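Xanthomonas outer protein D (Xanthomonas euvesicatoria, PDB 2OIX) is a type III secreted virulence effector whose Ulp1-family cysteine protease domain, present here as an inactive mutant, removes SUMO from proteins. Local coordinates at residues L78-R83 with Y92-M97; E124-I129 with G161-D166; G137-T142 with I167-G172. The protein carries 1 engineered substitution. All blocks are in the same frame, centred on the assembly; numbering follows the deposited sequence.

Contact 1. Residues L78-R83 with Y92-M97; sequences LLVVDR and YHYDSM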
ATOM      1  N   LEU A  78       2.868  -1.106   4.417  1.00 18.26           N
ATOM      2  CA  LEU A  78       2.436  -0.463   3.216  1.00 19.28           C
ATOM      3  C   LEU A  78       3.609   0.114   2.460  1.00 17.75           C
ATOM      4  O   LEU A  78       4.417   0.922   3.014  1.00 17.60           O
ATOM      5  CB  LEU A  78       1.499   0.664   3.539  1.00 18.41           C
ATOM      6  CG  LEU A  78       1.025   1.521   2.356  1.00 17.88           C
ATOM      7  CD1 LEU A  78       0.279   0.646   1.307  1.00 18.52           C
ATOM      8  CD2 LEU A  78       0.176   2.737   2.842  1.00 20.56           C
ATOM      9  N   LEU A  79       3.709  -0.279   1.197  1.00 19.54           N
ATOM     10  CA  LEU A  79       4.681   0.344   0.331  1.00 18.48           C
ATOM     11  C   LEU A  79       3.903   1.212  -0.678  1.00 20.76           C
ATOM     12  O   LEU A  79       3.016   0.717  -1.365  1.00 21.58           O
ATOM     13  CB  LEU A  79       5.477  -0.724  -0.456  1.00 20.62           C
ATOM     14  CG  LEU A  79       6.498  -0.115  -1.347  1.00 23.12           C
ATOM     15  CD1 LEU A  79       7.579   0.616  -0.463  1.00 24.08           C
ATOM     16  CD2 LEU A  79       7.100  -1.178  -2.299  1.00 23.92           C
ATOM     17  N   VAL A  80       4.293   2.477  -0.852  1.00 20.96           N
ATOM     18  CA  VAL A  80       3.629   3.350  -1.838  1.00 20.89           C
ATOM     19  C   VAL A  80       4.672   3.688  -2.908  1.00 21.02           C
ATOM     20  O   VAL A  80       5.827   4.087  -2.613  1.00 21.11           O
ATOM     21  CB  VAL A  80       3.040   4.638  -1.187  1.00 20.99           C
ATOM     22  CG1 VAL A  80       2.406   5.578  -2.252  1.00 21.53           C
ATOM     23  CG2 VAL A  80       2.037   4.282  -0.142  1.00 21.92           C
ATOM     24  N   VAL A  81       4.307   3.523  -4.155  1.00 21.27           N
ATOM     25  CA  VAL A  81       5.260   3.838  -5.226  1.00 21.01           C
ATOM     26  C   VAL A  81       4.648   4.942  -6.120  1.00 22.40           C
ATOM     27  O   VAL A  81       3.528   4.761  -6.611  1.00 24.09           O
ATOM     28  CB  VAL A  81       5.590   2.600  -6.088  1.00 23.27           C
ATOM     29  CG1 VAL A  81       6.309   3.001  -7.297  1.00 19.85           C
ATOM     30  CG2 VAL A  81       6.400   1.531  -5.324  1.00 22.96           C
ATOM     31  N   ASP A  82       5.359   6.061  -6.321  1.00 20.98           N
ATOM     32  CA  ASP A  82       4.865   7.186  -7.087  1.00 21.23           C
ATOM     33  C   ASP A  82       5.778   7.342  -8.291  1.00 21.55           C
ATOM     34  O   ASP A  82       6.881   7.857  -8.175  1.00 21.23           O
ATOM     35  CB  ASP A  82       4.865   8.471  -6.237  1.00 22.02           C
ATOM     36  CG  ASP A  82       4.702   9.757  -7.088  1.00 23.01           C
ATOM     37  OD1 ASP A  82       4.169   9.688  -8.229  1.00 22.07           O
ATOM     38  OD2 ASP A  82       5.110  10.858  -6.652  1.00 24.79           O
ATOM     39  N   ARG A  83       5.349   6.828  -9.438  1.00 22.20           N
ATOM     40  CA  ARG A  83       6.188   6.934 -10.625  1.00 22.44           C
ATOM     41  C   ARG A  83       5.687   7.918 -11.671  1.00 22.00           C
ATOM     42  O   ARG A  83       5.952   7.752 -12.878  1.00 19.74           O
ATOM     43  CB  ARG A  83       6.466   5.556 -11.226  1.00 23.92           C
ATOM     44  CG  ARG A  83       5.198   4.835 -11.568  1.00 27.35           C
ATOM     45  CD  ARG A  83       5.314   3.316 -11.573  1.00 32.63           C
ATOM     46  NE  ARG A  83       3.951   2.828 -11.755  1.00 31.50           N
ATOM     47  CZ  ARG A  83       3.558   1.573 -11.687  1.00 32.86           C
ATOM     48  NH1 ARG A  83       4.438   0.597 -11.473  1.00 34.52           N
ATOM     49  NH2 ARG A  83       2.264   1.313 -11.858  1.00 32.11           N
ATOM     50  N   TYR A  92       7.842   4.822  -0.690  1.00 19.86           N
ATOM     51  CA  TYR A  92       7.681   5.117   0.710  1.00 20.98           C
ATOM     52  C   TYR A  92       7.188   3.859   1.418  1.00 21.05           C
ATOM     53  O   TYR A  92       6.204   3.241   0.980  1.00 21.37           O
ATOM     54  CB  TYR A  92       6.594   6.178   0.922  1.00 20.95           C
ATOM     55  CG  TYR A  92       6.844   7.435   0.084  1.00 20.05           C
ATOM     56  CD1 TYR A  92       7.639   8.501   0.591  1.00 18.78           C
ATOM     57  CD2 TYR A  92       6.267   7.575  -1.195  1.00 21.51           C
ATOM     58  CE1 TYR A  92       7.884   9.675  -0.204  1.00 22.77           C
ATOM     59  CE2 TYR A  92       6.510   8.771  -2.005  1.00 20.89           C
ATOM     60  CZ  TYR A  92       7.333   9.771  -1.479  1.00 20.86           C
ATOM     61  OH  TYR A  92       7.537  10.896  -2.179  1.00 22.34           O
ATOM     62  N   HIS A  93       7.900   3.452   2.462  1.00 20.25           N
ATOM     63  CA  HIS A  93       7.471   2.298   3.269  1.00 21.18           C
ATOM     64  C   HIS A  93       7.025   2.682   4.673  1.00 21.67           C
ATOM     65  O   HIS A  93       7.778   3.352   5.409  1.00 22.51           O
ATOM     66  CB  HIS A  93       8.609   1.239   3.280  1.00 21.58           C
ATOM     67  CG  HIS A  93       8.219  -0.044   3.965  1.00 21.25           C
ATOM     68  ND1 HIS A  93       8.956  -0.602   4.989  1.00 20.11           N
ATOM     69  CD2 HIS A  93       7.172  -0.884   3.760  1.00 20.55           C
ATOM     70  CE1 HIS A  93       8.363  -1.706   5.415  1.00 25.12           C
ATOM     71  NE2 HIS A  93       7.268  -1.892   4.697  1.00 24.47           N
ATOM     72  N   TYR A  94       5.810   2.261   5.048  1.00 19.71           N
ATOM     73  CA  TYR A  94       5.188   2.549   6.351  1.00 21.65           C
ATOM     74  C   TYR A  94       4.997   1.225   7.092  1.00 21.28           C
ATOM     75  O   TYR A  94       4.304   0.310   6.607  1.00 19.83           O
ATOM     76  CB  TYR A  94       3.843   3.265   6.198  1.00 21.05           C
ATOM     77  CG  TYR A  94       3.861   4.538   5.299  1.00 21.17           C
ATOM     78  CD1 TYR A  94       4.032   5.789   5.874  1.00 22.84           C
ATOM     79  CD2 TYR A  94       3.616   4.478   3.928  1.00 23.11           C
ATOM     80  CE1 TYR A  94       4.019   6.966   5.121  1.00 19.28           C
ATOM     81  CE2 TYR A  94       3.601   5.658   3.122  1.00 22.65           C
ATOM     82  CZ  TYR A  94       3.790   6.913   3.755  1.00 19.65           C
ATOM     83  OH  TYR A  94       3.783   8.076   3.027  1.00 18.80           O
ATOM     84  N   ASP A  95       5.670   1.119   8.222  1.00 22.16           N
ATOM     85  CA  ASP A  95       5.550  -0.063   9.078  1.00 24.72           C
ATOM     86  C   ASP A  95       5.170   0.359  10.490  1.00 26.66           C
ATOM     87  O   ASP A  95       5.863   1.157  11.114  1.00 25.47           O
ATOM     88  CB  ASP A  95       6.884  -0.828   9.036  1.00 23.59           C
ATOM     89  CG  ASP A  95       6.839  -2.156   9.812  1.00 22.71           C
ATOM     90  OD1 ASP A  95       7.762  -2.977   9.628  1.00 25.45           O
ATOM     91  OD2 ASP A  95       5.916  -2.386  10.628  1.00 22.51           O
ATOM     92  N   SER A  96       4.074  -0.174  11.012  1.00 32.51           N
ATOM     93  CA  SER A  96       3.559   0.306  12.223  1.00 36.30           C
ATOM     94  C   SER A  96       4.125  -0.477  13.415  1.00 37.52           C
ATOM     95  O   SER A  96       3.764  -0.207  14.603  1.00 37.96           O
ATOM     96  CB  SER A  96       2.054   0.162  12.147  1.00 37.80           C
ATOM     97  OG  SER A  96       1.682  -1.197  11.980  1.00 40.37           O
ATOM     98  N   MET A  97       4.959  -1.480  13.127  1.00 38.68           N
ATOM     99  CA  MET A  97       5.456  -2.404  14.156  1.00 41.79           C
ATOM    100  C   MET A  97       6.461  -1.683  15.008  1.00 42.50           C
ATOM    101  O   MET A  97       7.430  -1.133  14.485  1.00 42.79           O
ATOM    102  CB  MET A  97       6.106  -3.657  13.559  1.00 41.10           C
ATOM    103  CG  MET A  97       6.381  -4.772  14.610  1.00 43.66           C
ATOM    104  SD  MET A  97       7.218  -6.253  13.941  1.00 43.05           S
ATOM    105  CE  MET A  97       5.776  -7.231  13.463  1.00 45.70           C
TER
HETATM  106  O   HOH W   1       5.976  11.335  -4.260  1.00 42.07           O
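L78 and Y94 run alongside each other on one face of the sheet, and the CD2 methyl of L78 rests 4.0 Å from CD2 of the Y94 ring. V80 comes to the same ring at its edge, near the ring plane, with its CG2 methyl 3.9 Å from CE2 of Y94. The two methyls, two residues apart along their strand, thus form a shallow saddle that receives one side of the tyrosine. With CG of Y94 anti to its carbonyl carbon (chi1 -52°), the ring lies along the neighbouring strand. The bumps of L78, V80 and Y94 are covered in turn by I144 and L147 of helix 136-153.

On the other face, L79 fills the step beside H93: its CD1 sits 3.3 Å from O of Y92 and 3.9 Å from CB of H93. The imidazole of H93 is held at both nitrogens, by S77 and E124.

Beneath this packing the backbones pair antiparallel. L78 with Y94 and V80 with Y92 are hydrogen-bonded pairs, with V80 N reaching Y92 O at 2.8 Å and Y94 N reaching L78 O at the same distance; L79 and H93 form the non-hydrogen-bonded pair between them. At the strand margin one water links OD2 of D82 to OH of Y92, 2.6 Å from each, and the phenol also bonds R162. The OH of Y94 reaches the backbone O of R162.

Farther along, D95 makes an Asx turn by taking N of M97 on OD2, an oxygen that also bonds NE2 of H75. This His-Asp pairing is consistent with the catalytic triad of Ulp1-type cysteine proteases, and the contact itself is the antiparallel beta hairpin 75-82/90-94 at the heart of their central sheet.

Contact 2. Residues E124-I129 with G161-D166; sequences EMPIAI and GRDLTD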
ATOM      1  N   GLU A 124      12.040   4.998   4.524  1.00 26.46           N
ATOM      2  CA  GLU A 124      11.321   4.429   5.666  1.00 27.94           C
ATOM      3  C   GLU A 124      10.559   5.537   6.397  1.00 28.41           C
ATOM      4  O   GLU A 124      11.165   6.359   7.091  1.00 28.43           O
ATOM      5  CB  GLU A 124      12.282   3.725   6.639  1.00 28.01           C
ATOM      6  CG  GLU A 124      11.589   2.829   7.662  1.00 30.30           C
ATOM      7  CD  GLU A 124      10.920   1.569   7.037  1.00 34.29           C
ATOM      8  OE1 GLU A 124      11.322   1.130   5.940  1.00 35.61           O
ATOM      9  OE2 GLU A 124       9.996   1.027   7.664  1.00 36.63           O
ATOM     10  N   MET A 125       9.232   5.526   6.283  1.00 28.95           N
ATOM     11  CA  MET A 125       8.404   6.649   6.729  1.00 29.38           C
ATOM     12  C   MET A 125       7.731   6.421   8.056  1.00 30.59           C
ATOM     13  O   MET A 125       7.384   5.292   8.381  1.00 30.81           O
ATOM     14  CB  MET A 125       7.332   6.941   5.690  1.00 28.93           C
ATOM     15  CG  MET A 125       7.896   7.269   4.332  1.00 28.51           C
ATOM     16  SD  MET A 125       8.595   8.896   4.279  1.00 30.16           S
ATOM     17  CE  MET A 125       7.146   9.955   4.319  1.00 28.84           C
ATOM     18  N   PRO A 126       7.542   7.510   8.833  1.00 31.34           N
ATOM     19  CA  PRO A 126       6.780   7.385  10.068  1.00 31.53           C
ATOM     20  C   PRO A 126       5.277   7.188   9.826  1.00 30.63           C
ATOM     21  O   PRO A 126       4.633   7.843   8.953  1.00 30.37           O
ATOM     22  CB  PRO A 126       7.066   8.698  10.803  1.00 32.02           C
ATOM     23  CG  PRO A 126       7.345   9.704   9.716  1.00 32.14           C
ATOM     24  CD  PRO A 126       8.014   8.895   8.596  1.00 31.71           C
ATOM     25  N   ILE A 127       4.741   6.267  10.622  1.00 30.71           N
ATOM     26  CA  ILE A 127       3.329   5.970  10.667  1.00 29.91           C
ATOM     27  C   ILE A 127       2.997   5.694  12.134  1.00 29.72           C
ATOM     28  O   ILE A 127       3.841   5.186  12.873  1.00 29.36           O
ATOM     29  CB  ILE A 127       2.995   4.753   9.803  1.00 29.87           C
ATOM     30  CG1 ILE A 127       1.491   4.476   9.796  1.00 29.95           C
ATOM     31  CG2 ILE A 127       3.820   3.525  10.263  1.00 31.38           C
ATOM     32  CD1 ILE A 127       1.024   3.717   8.566  1.00 29.36           C
ATOM     33  N   ALA A 128       1.783   6.039  12.546  1.00 29.29           N
ATOM     34  CA  ALA A 128       1.329   5.726  13.904  1.00 30.58           C
ATOM     35  C   ALA A 128       1.798   4.309  14.274  1.00 31.10           C
ATOM     36  O   ALA A 128       1.677   3.376  13.458  1.00 30.79           O
ATOM     37  CB  ALA A 128      -0.184   5.835  13.994  1.00 29.12           C
ATOM     38  N   ILE A 129       2.350   4.160  15.484  1.00 32.01           N
ATOM     39  CA  ILE A 129       2.840   2.864  15.938  1.00 33.71           C
ATOM     40  C   ILE A 129       1.714   2.039  16.580  1.00 34.16           C
ATOM     41  O   ILE A 129       1.045   2.494  17.538  1.00 32.95           O
ATOM     42  CB  ILE A 129       4.091   2.999  16.887  1.00 33.65           C
ATOM     43  CG1 ILE A 129       5.353   3.233  16.039  1.00 35.03           C
ATOM     44  CG2 ILE A 129       4.271   1.747  17.759  1.00 34.20           C
ATOM     45  CD1 ILE A 129       6.626   3.577  16.846  1.00 34.93           C
ATOM     46  N   GLY A 161       3.380  16.063   3.106  1.00 23.80           N
ATOM     47  CA  GLY A 161       2.116  15.511   2.608  1.00 24.37           C
ATOM     48  C   GLY A 161       2.034  13.990   2.601  1.00 23.02           C
ATOM     49  O   GLY A 161       0.995  13.445   2.356  1.00 25.00           O
ATOM     50  N   ARG A 162       3.116  13.298   2.898  1.00 22.87           N
ATOM     51  CA  ARG A 162       3.086  11.830   2.916  1.00 23.18           C
ATOM     52  C   ARG A 162       3.361  11.333   4.348  1.00 24.27           C
ATOM     53  O   ARG A 162       3.598  10.151   4.577  1.00 24.86           O
ATOM     54  CB  ARG A 162       4.130  11.309   1.911  1.00 23.51           C
ATOM     55  CG  ARG A 162       3.648  11.359   0.437  1.00 25.57           C
ATOM     56  CD  ARG A 162       4.706  11.942  -0.506  1.00 24.23           C
ATOM     57  NE  ARG A 162       4.767  13.396  -0.423  1.00 27.15           N
ATOM     58  CZ  ARG A 162       5.874  14.128  -0.491  1.00 32.45           C
ATOM     59  NH1 ARG A 162       7.053  13.551  -0.657  1.00 30.56           N
ATOM     60  NH2 ARG A 162       5.800  15.451  -0.391  1.00 33.56           N
ATOM     61  N   ASP A 163       3.261  12.232   5.330  1.00 24.03           N
ATOM     62  CA  ASP A 163       3.516  11.868   6.737  1.00 23.93           C
ATOM     63  C   ASP A 163       2.271  11.212   7.279  1.00 23.18           C
ATOM     64  O   ASP A 163       1.191  11.765   7.157  1.00 23.39           O
ATOM     65  CB  ASP A 163       3.851  13.128   7.576  1.00 24.14           C
ATOM     66  CG  ASP A 163       4.426  12.808   8.968  1.00 28.36           C
ATOM     67  OD1 ASP A 163       4.228  11.715   9.500  1.00 32.70           O
ATOM     68  OD2 ASP A 163       5.093  13.693   9.564  1.00 32.82           O
ATOM     69  N   LEU A 164       2.430  10.056   7.919  1.00 23.12           N
ATOM     70  CA  LEU A 164       1.296   9.326   8.522  1.00 21.84           C
ATOM     71  C   LEU A 164       1.470   9.102  10.023  1.00 24.20           C
ATOM     72  O   LEU A 164       0.790   8.243  10.606  1.00 23.30           O
ATOM     73  CB  LEU A 164       1.073   7.971   7.799  1.00 22.75           C
ATOM     74  CG  LEU A 164       0.571   8.003   6.331  1.00 21.18           C
ATOM     75  CD1 LEU A 164       0.353   6.566   5.729  1.00 21.63           C
ATOM     76  CD2 LEU A 164      -0.756   8.799   6.284  1.00 24.87           C
ATOM     77  N   THR A 165       2.367   9.871  10.644  1.00 25.74           N
ATOM     78  CA  THR A 165       2.700   9.758  12.071  1.00 28.88           C
ATOM     79  C   THR A 165       1.435   9.803  12.928  1.00 31.51           C
ATOM     80  O   THR A 165       1.269   9.020  13.870  1.00 31.69           O
ATOM     81  CB  THR A 165       3.695  10.876  12.498  1.00 27.90           C
ATOM     82  OG1 THR A 165       4.833  10.884  11.625  1.00 28.25           O
ATOM     83  CG2 THR A 165       4.188  10.671  13.893  1.00 29.29           C
ATOM     84  N   ASP A 166       0.510  10.676  12.547  1.00 35.18           N
ATOM     85  CA  ASP A 166      -0.674  10.956  13.371  1.00 38.96           C
ATOM     86  C   ASP A 166      -1.955  10.171  13.054  1.00 40.25           C
ATOM     87  O   ASP A 166      -3.021  10.539  13.538  1.00 40.80           O
ATOM     88  CB  ASP A 166      -0.965  12.456  13.310  1.00 39.37           C
ATOM     89  CG  ASP A 166       0.136  13.290  13.969  1.00 44.03           C
ATOM     90  OD1 ASP A 166       0.514  12.975  15.130  1.00 49.63           O
ATOM     91  OD2 ASP A 166       0.613  14.275  13.341  1.00 47.07           O
TER
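A single beta bridge between I127 and L164 ties the chain after edge strand 123-125 of this Ulp1-type domain to the loop that leads from helix 136-153 to helix 171-179. The two backbone hydrogen bonds of the bridge both use L164. Its N donates to O of P126 over 3.3 Å, a long bond tilted 23° from the carbonyl plane, while its O accepts from N of A128 at 3.1 Å, with that donor well above the carbonyl plane. Both bonds are bent at the hydrogen. CA of I127 adds a CH···O contact to the same O of L164.

Inward, the side chains of I127 and L164 extend together: CG1 of I127 meets CB of L164 at 4.0 Å, and their CD1 methyls touch farther along. CG1 of I127 stands anti to its backbone N (chi1 -177°), which runs the branch alongside the leucine. Y94 packs on both residues, and L147 of helix 136-153 packs on L164.

To one side the bent chain of M125 brings its CE methyl 3.6 Å from O of R162. The guanidinium of R162 leads elsewhere, to the carbonyls of F156 and Y158.

The outer margin is shaped by an Asx turn in which OD1 of D163 accepts from N of T165 at 2.9 Å. The ring of P126 crosses the D163 side chain at about a right angle, with its CG 3.7 Å from OD1 of D163, and presses its CB against OG1 of T165 at 3.2 Å.

Contact 3. Residues G137-T142 with I167-G172; sequences GDHVLT and IEPDRG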
ATOM      1  N   GLY A 137      -3.018  -4.555   9.949  1.00 22.96           N
ATOM      2  CA  GLY A 137      -3.985  -4.411   8.855  1.00 22.78           C
ATOM      3  C   GLY A 137      -4.776  -3.117   8.850  1.00 21.90           C
ATOM      4  O   GLY A 137      -4.944  -2.490   7.793  1.00 22.88           O
ATOM      5  N   ASP A 138      -5.300  -2.747  10.017  1.00 23.75           N
ATOM      6  CA  ASP A 138      -6.009  -1.499  10.202  1.00 23.15           C
ATOM      7  C   ASP A 138      -5.110  -0.306   9.817  1.00 22.42           C
ATOM      8  O   ASP A 138      -5.562   0.649   9.165  1.00 20.42           O
ATOM      9  CB  ASP A 138      -6.470  -1.373  11.661  1.00 22.99           C
ATOM     10  CG  ASP A 138      -7.343  -2.579  12.149  1.00 23.55           C
ATOM     11  OD1 ASP A 138      -8.445  -2.362  12.735  1.00 31.30           O
ATOM     12  OD2 ASP A 138      -6.908  -3.746  12.054  1.00 25.22           O
ATOM     13  N   HIS A 139      -3.855  -0.356  10.249  1.00 22.64           N
ATOM     14  CA  HIS A 139      -2.905   0.734  10.013  1.00 22.72           C
ATOM     15  C   HIS A 139      -2.616   0.907   8.498  1.00 22.85           C
ATOM     16  O   HIS A 139      -2.583   2.039   7.984  1.00 22.23           O
ATOM     17  CB  HIS A 139      -1.619   0.519  10.820  1.00 23.13           C
ATOM     18  CG  HIS A 139      -1.729   0.909  12.262  1.00 25.33           C
ATOM     19  ND1 HIS A 139      -2.195   0.046  13.226  1.00 26.44           N
ATOM     20  CD2 HIS A 139      -1.408   2.057  12.910  1.00 26.61           C
ATOM     21  CE1 HIS A 139      -2.170   0.642  14.408  1.00 27.46           C
ATOM     22  NE2 HIS A 139      -1.714   1.870  14.246  1.00 27.40           N
ATOM     23  N   VAL A 140      -2.471  -0.215   7.801  1.00 22.40           N
ATOM     24  CA  VAL A 140      -2.348  -0.213   6.348  1.00 21.53           C
ATOM     25  C   VAL A 140      -3.583   0.390   5.658  1.00 21.52           C
ATOM     26  O   VAL A 140      -3.411   1.334   4.867  1.00 22.12           O
ATOM     27  CB  VAL A 140      -1.949  -1.582   5.759  1.00 23.01           C
ATOM     28  CG1 VAL A 140      -2.001  -1.510   4.229  1.00 20.21           C
ATOM     29  CG2 VAL A 140      -0.529  -1.936   6.192  1.00 22.35           C
ATOM     30  N   LEU A 141      -4.801  -0.029   6.059  1.00 22.97           N
ATOM     31  CA  LEU A 141      -6.013   0.432   5.400  1.00 22.73           C
ATOM     32  C   LEU A 141      -6.161   1.927   5.599  1.00 23.87           C
ATOM     33  O   LEU A 141      -6.446   2.673   4.657  1.00 23.88           O
ATOM     34  CB  LEU A 141      -7.265  -0.309   5.935  1.00 22.13           C
ATOM     35  CG  LEU A 141      -7.303  -1.747   5.416  1.00 22.53           C
ATOM     36  CD1 LEU A 141      -8.536  -2.468   5.674  1.00 17.24           C
ATOM     37  CD2 LEU A 141      -7.050  -1.768   3.859  1.00 17.32           C
ATOM     38  N   THR A 142      -6.038   2.349   6.857  1.00 21.95           N
ATOM     39  CA  THR A 142      -6.079   3.749   7.207  1.00 21.55           C
ATOM     40  C   THR A 142      -5.051   4.589   6.470  1.00 22.11           C
ATOM     41  O   THR A 142      -5.416   5.658   5.972  1.00 22.75           O
ATOM     42  CB  THR A 142      -5.928   3.960   8.735  1.00 21.71           C
ATOM     43  OG1 THR A 142      -6.789   3.042   9.411  1.00 22.03           O
ATOM     44  CG2 THR A 142      -6.293   5.410   9.094  1.00 21.75           C
ATOM     45  N   ILE A 167      -1.885   9.131  12.230  1.00 40.98           N
ATOM     46  CA  ILE A 167      -3.124   8.413  11.897  1.00 43.10           C
ATOM     47  C   ILE A 167      -3.723   7.691  13.114  1.00 43.23           C
ATOM     48  O   ILE A 167      -3.033   7.395  14.087  1.00 42.36           O
ATOM     49  CB  ILE A 167      -3.020   7.452  10.674  1.00 43.32           C
ATOM     50  CG1 ILE A 167      -2.139   6.229  10.982  1.00 43.37           C
ATOM     51  CG2 ILE A 167      -2.538   8.215   9.428  1.00 44.56           C
ATOM     52  CD1 ILE A 167      -2.291   5.065   9.990  1.00 44.59           C
ATOM     53  N   GLU A 168      -5.020   7.434  13.044  1.00 43.76           N
ATOM     54  CA  GLU A 168      -5.726   6.785  14.122  1.00 45.58           C
ATOM     55  C   GLU A 168      -6.629   5.762  13.451  1.00 46.15           C
ATOM     56  O   GLU A 168      -7.744   6.089  13.027  1.00 47.00           O
ATOM     57  CB  GLU A 168      -6.524   7.808  14.940  1.00 45.16           C
ATOM     58  CG  GLU A 168      -5.684   8.925  15.590  1.00 45.84           C
ATOM     59  CD  GLU A 168      -6.531  10.122  16.069  1.00 46.51           C
ATOM     60  OE1 GLU A 168      -6.966  10.941  15.219  1.00 47.91           O
ATOM     61  OE2 GLU A 168      -6.766  10.249  17.302  1.00 48.35           O
ATOM     62  N   PRO A 169      -6.124   4.525  13.303  1.00 46.61           N
ATOM     63  CA  PRO A 169      -6.900   3.419  12.768  1.00 47.18           C
ATOM     64  C   PRO A 169      -7.939   2.993  13.776  1.00 48.24           C
ATOM     65  O   PRO A 169      -7.706   3.074  14.978  1.00 48.63           O
ATOM     66  CB  PRO A 169      -5.869   2.293  12.626  1.00 46.55           C
ATOM     67  CG  PRO A 169      -4.537   2.962  12.724  1.00 46.29           C
ATOM     68  CD  PRO A 169      -4.744   4.121  13.616  1.00 46.63           C
ATOM     69  N   ASP A 170      -9.076   2.519  13.283  1.00 49.73           N
ATOM     70  CA  ASP A 170     -10.136   2.028  14.164  1.00 50.20           C
ATOM     71  C   ASP A 170     -10.769   0.781  13.574  1.00 49.96           C
ATOM     72  O   ASP A 170     -11.159   0.768  12.413  1.00 48.66           O
ATOM     73  CB  ASP A 170     -11.194   3.108  14.394  1.00 51.41           C
ATOM     74  CG  ASP A 170     -11.717   3.695  13.092  1.00 52.02           C
ATOM     75  OD1 ASP A 170     -11.514   4.905  12.856  1.00 55.33           O
ATOM     76  OD2 ASP A 170     -12.336   2.944  12.306  1.00 55.08           O
ATOM     77  N   ARG A 171     -10.901  -0.266  14.378  1.00 49.93           N
ATOM     78  CA  ARG A 171     -11.433  -1.494  13.819  1.00 49.81           C
ATOM     79  C   ARG A 171     -12.888  -1.259  13.407  1.00 49.53           C
ATOM     80  O   ARG A 171     -13.308  -1.681  12.329  1.00 48.65           O
ATOM     81  CB  ARG A 171     -11.260  -2.660  14.785  1.00 49.69           C
ATOM     82  CG  ARG A 171     -11.696  -4.005  14.241  1.00 50.03           C
ATOM     83  CD  ARG A 171     -11.118  -4.332  12.847  1.00 50.96           C
ATOM     84  NE  ARG A 171     -10.978  -5.782  12.722  1.00 53.68           N
ATOM     85  CZ  ARG A 171      -9.820  -6.436  12.773  1.00 53.27           C
ATOM     86  NH1 ARG A 171      -8.660  -5.782  12.900  1.00 51.08           N
ATOM     87  NH2 ARG A 171      -9.824  -7.752  12.668  1.00 54.26           N
ATOM     88  N   GLY A 172     -13.607  -0.519  14.251  1.00 49.37           N
ATOM     89  CA  GLY A 172     -15.005  -0.137  14.037  1.00 49.28           C
ATOM     90  C   GLY A 172     -15.438   0.335  12.658  1.00 48.98           C
ATOM     91  O   GLY A 172     -16.328  -0.264  12.054  1.00 48.73           O
TER
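P169 sets the CG corner of its ring over the face of H139: CG of the proline lies over the centre of the imidazole, 3.3 Å from its centroid and only 15° off the ring normal, a CH-pi contact. The same proline ring is wedged against the helix by its other atoms. CB of P169 touches CB of D138 at 3.8 Å and OG1 of T142 at 3.4 Å, so D138 and H139, with T142 one turn on, form the hollow it occupies. Below, I167 and T142 pass each other antiparallel, and the CD1 methyl of I167 ends 3.6 Å from O of H139. CG1 of I167 takes the crowded position between its backbone N and carbonyl carbon (chi1 69°), which turns the branch in toward the backbone carbonyl of H139.

Polar grip comes from a salt bridge between OD2 of D138 and NH1 of R171, 2.8 Å apart. The hydrogen bonds within it are weak; the carboxylate oxygens meet the edge of the guanidinium, and the two planes are 32° apart. R171 opens helix 171-179, with D170 at its N-cap: OD2 of D170 takes the backbone N of L173. The segment is therefore the helix entry that docks the C-terminal helix of the Ulp1 domain beside the N-terminal part of helix 136-153, near the engineered alanine that makes this fragment inactive.

A second shell fixes these groups. The imidazole of H139 is set by ND1 bonding O of S135, and NH2 of R171 by O of S3, in the N-terminal stretch whose L5 also packs on R171. OG1 of T142 is turned back to its own helix, donating at 2.7 Å to O of D138, which T142 N reaches from the opposite face of the carbonyl plane.

In the fold
Contact 1 is fully buried, its centre about 6 Å from that of the chain, whereas contacts 2 and 3 are partly buried, their centres about 13 Å from it. Regular pairing gives way accordingly: a ladder of four backbone bonds in contact 1, one bridge in contact 2, and in contact 3 a helix surface met by proline packing and a salt bridge. Contacts 1 and 2 share the sheet, since strands 90-94 and 123-125 are neighbours, and Y94 and R162 tie them. Contacts 2 and 3 alternate along the chain, with 161-166 running straight into 167-172; A128 and I127 pack there on I167 and H139. S96 packs on H139, linking contact 1 to contact 3.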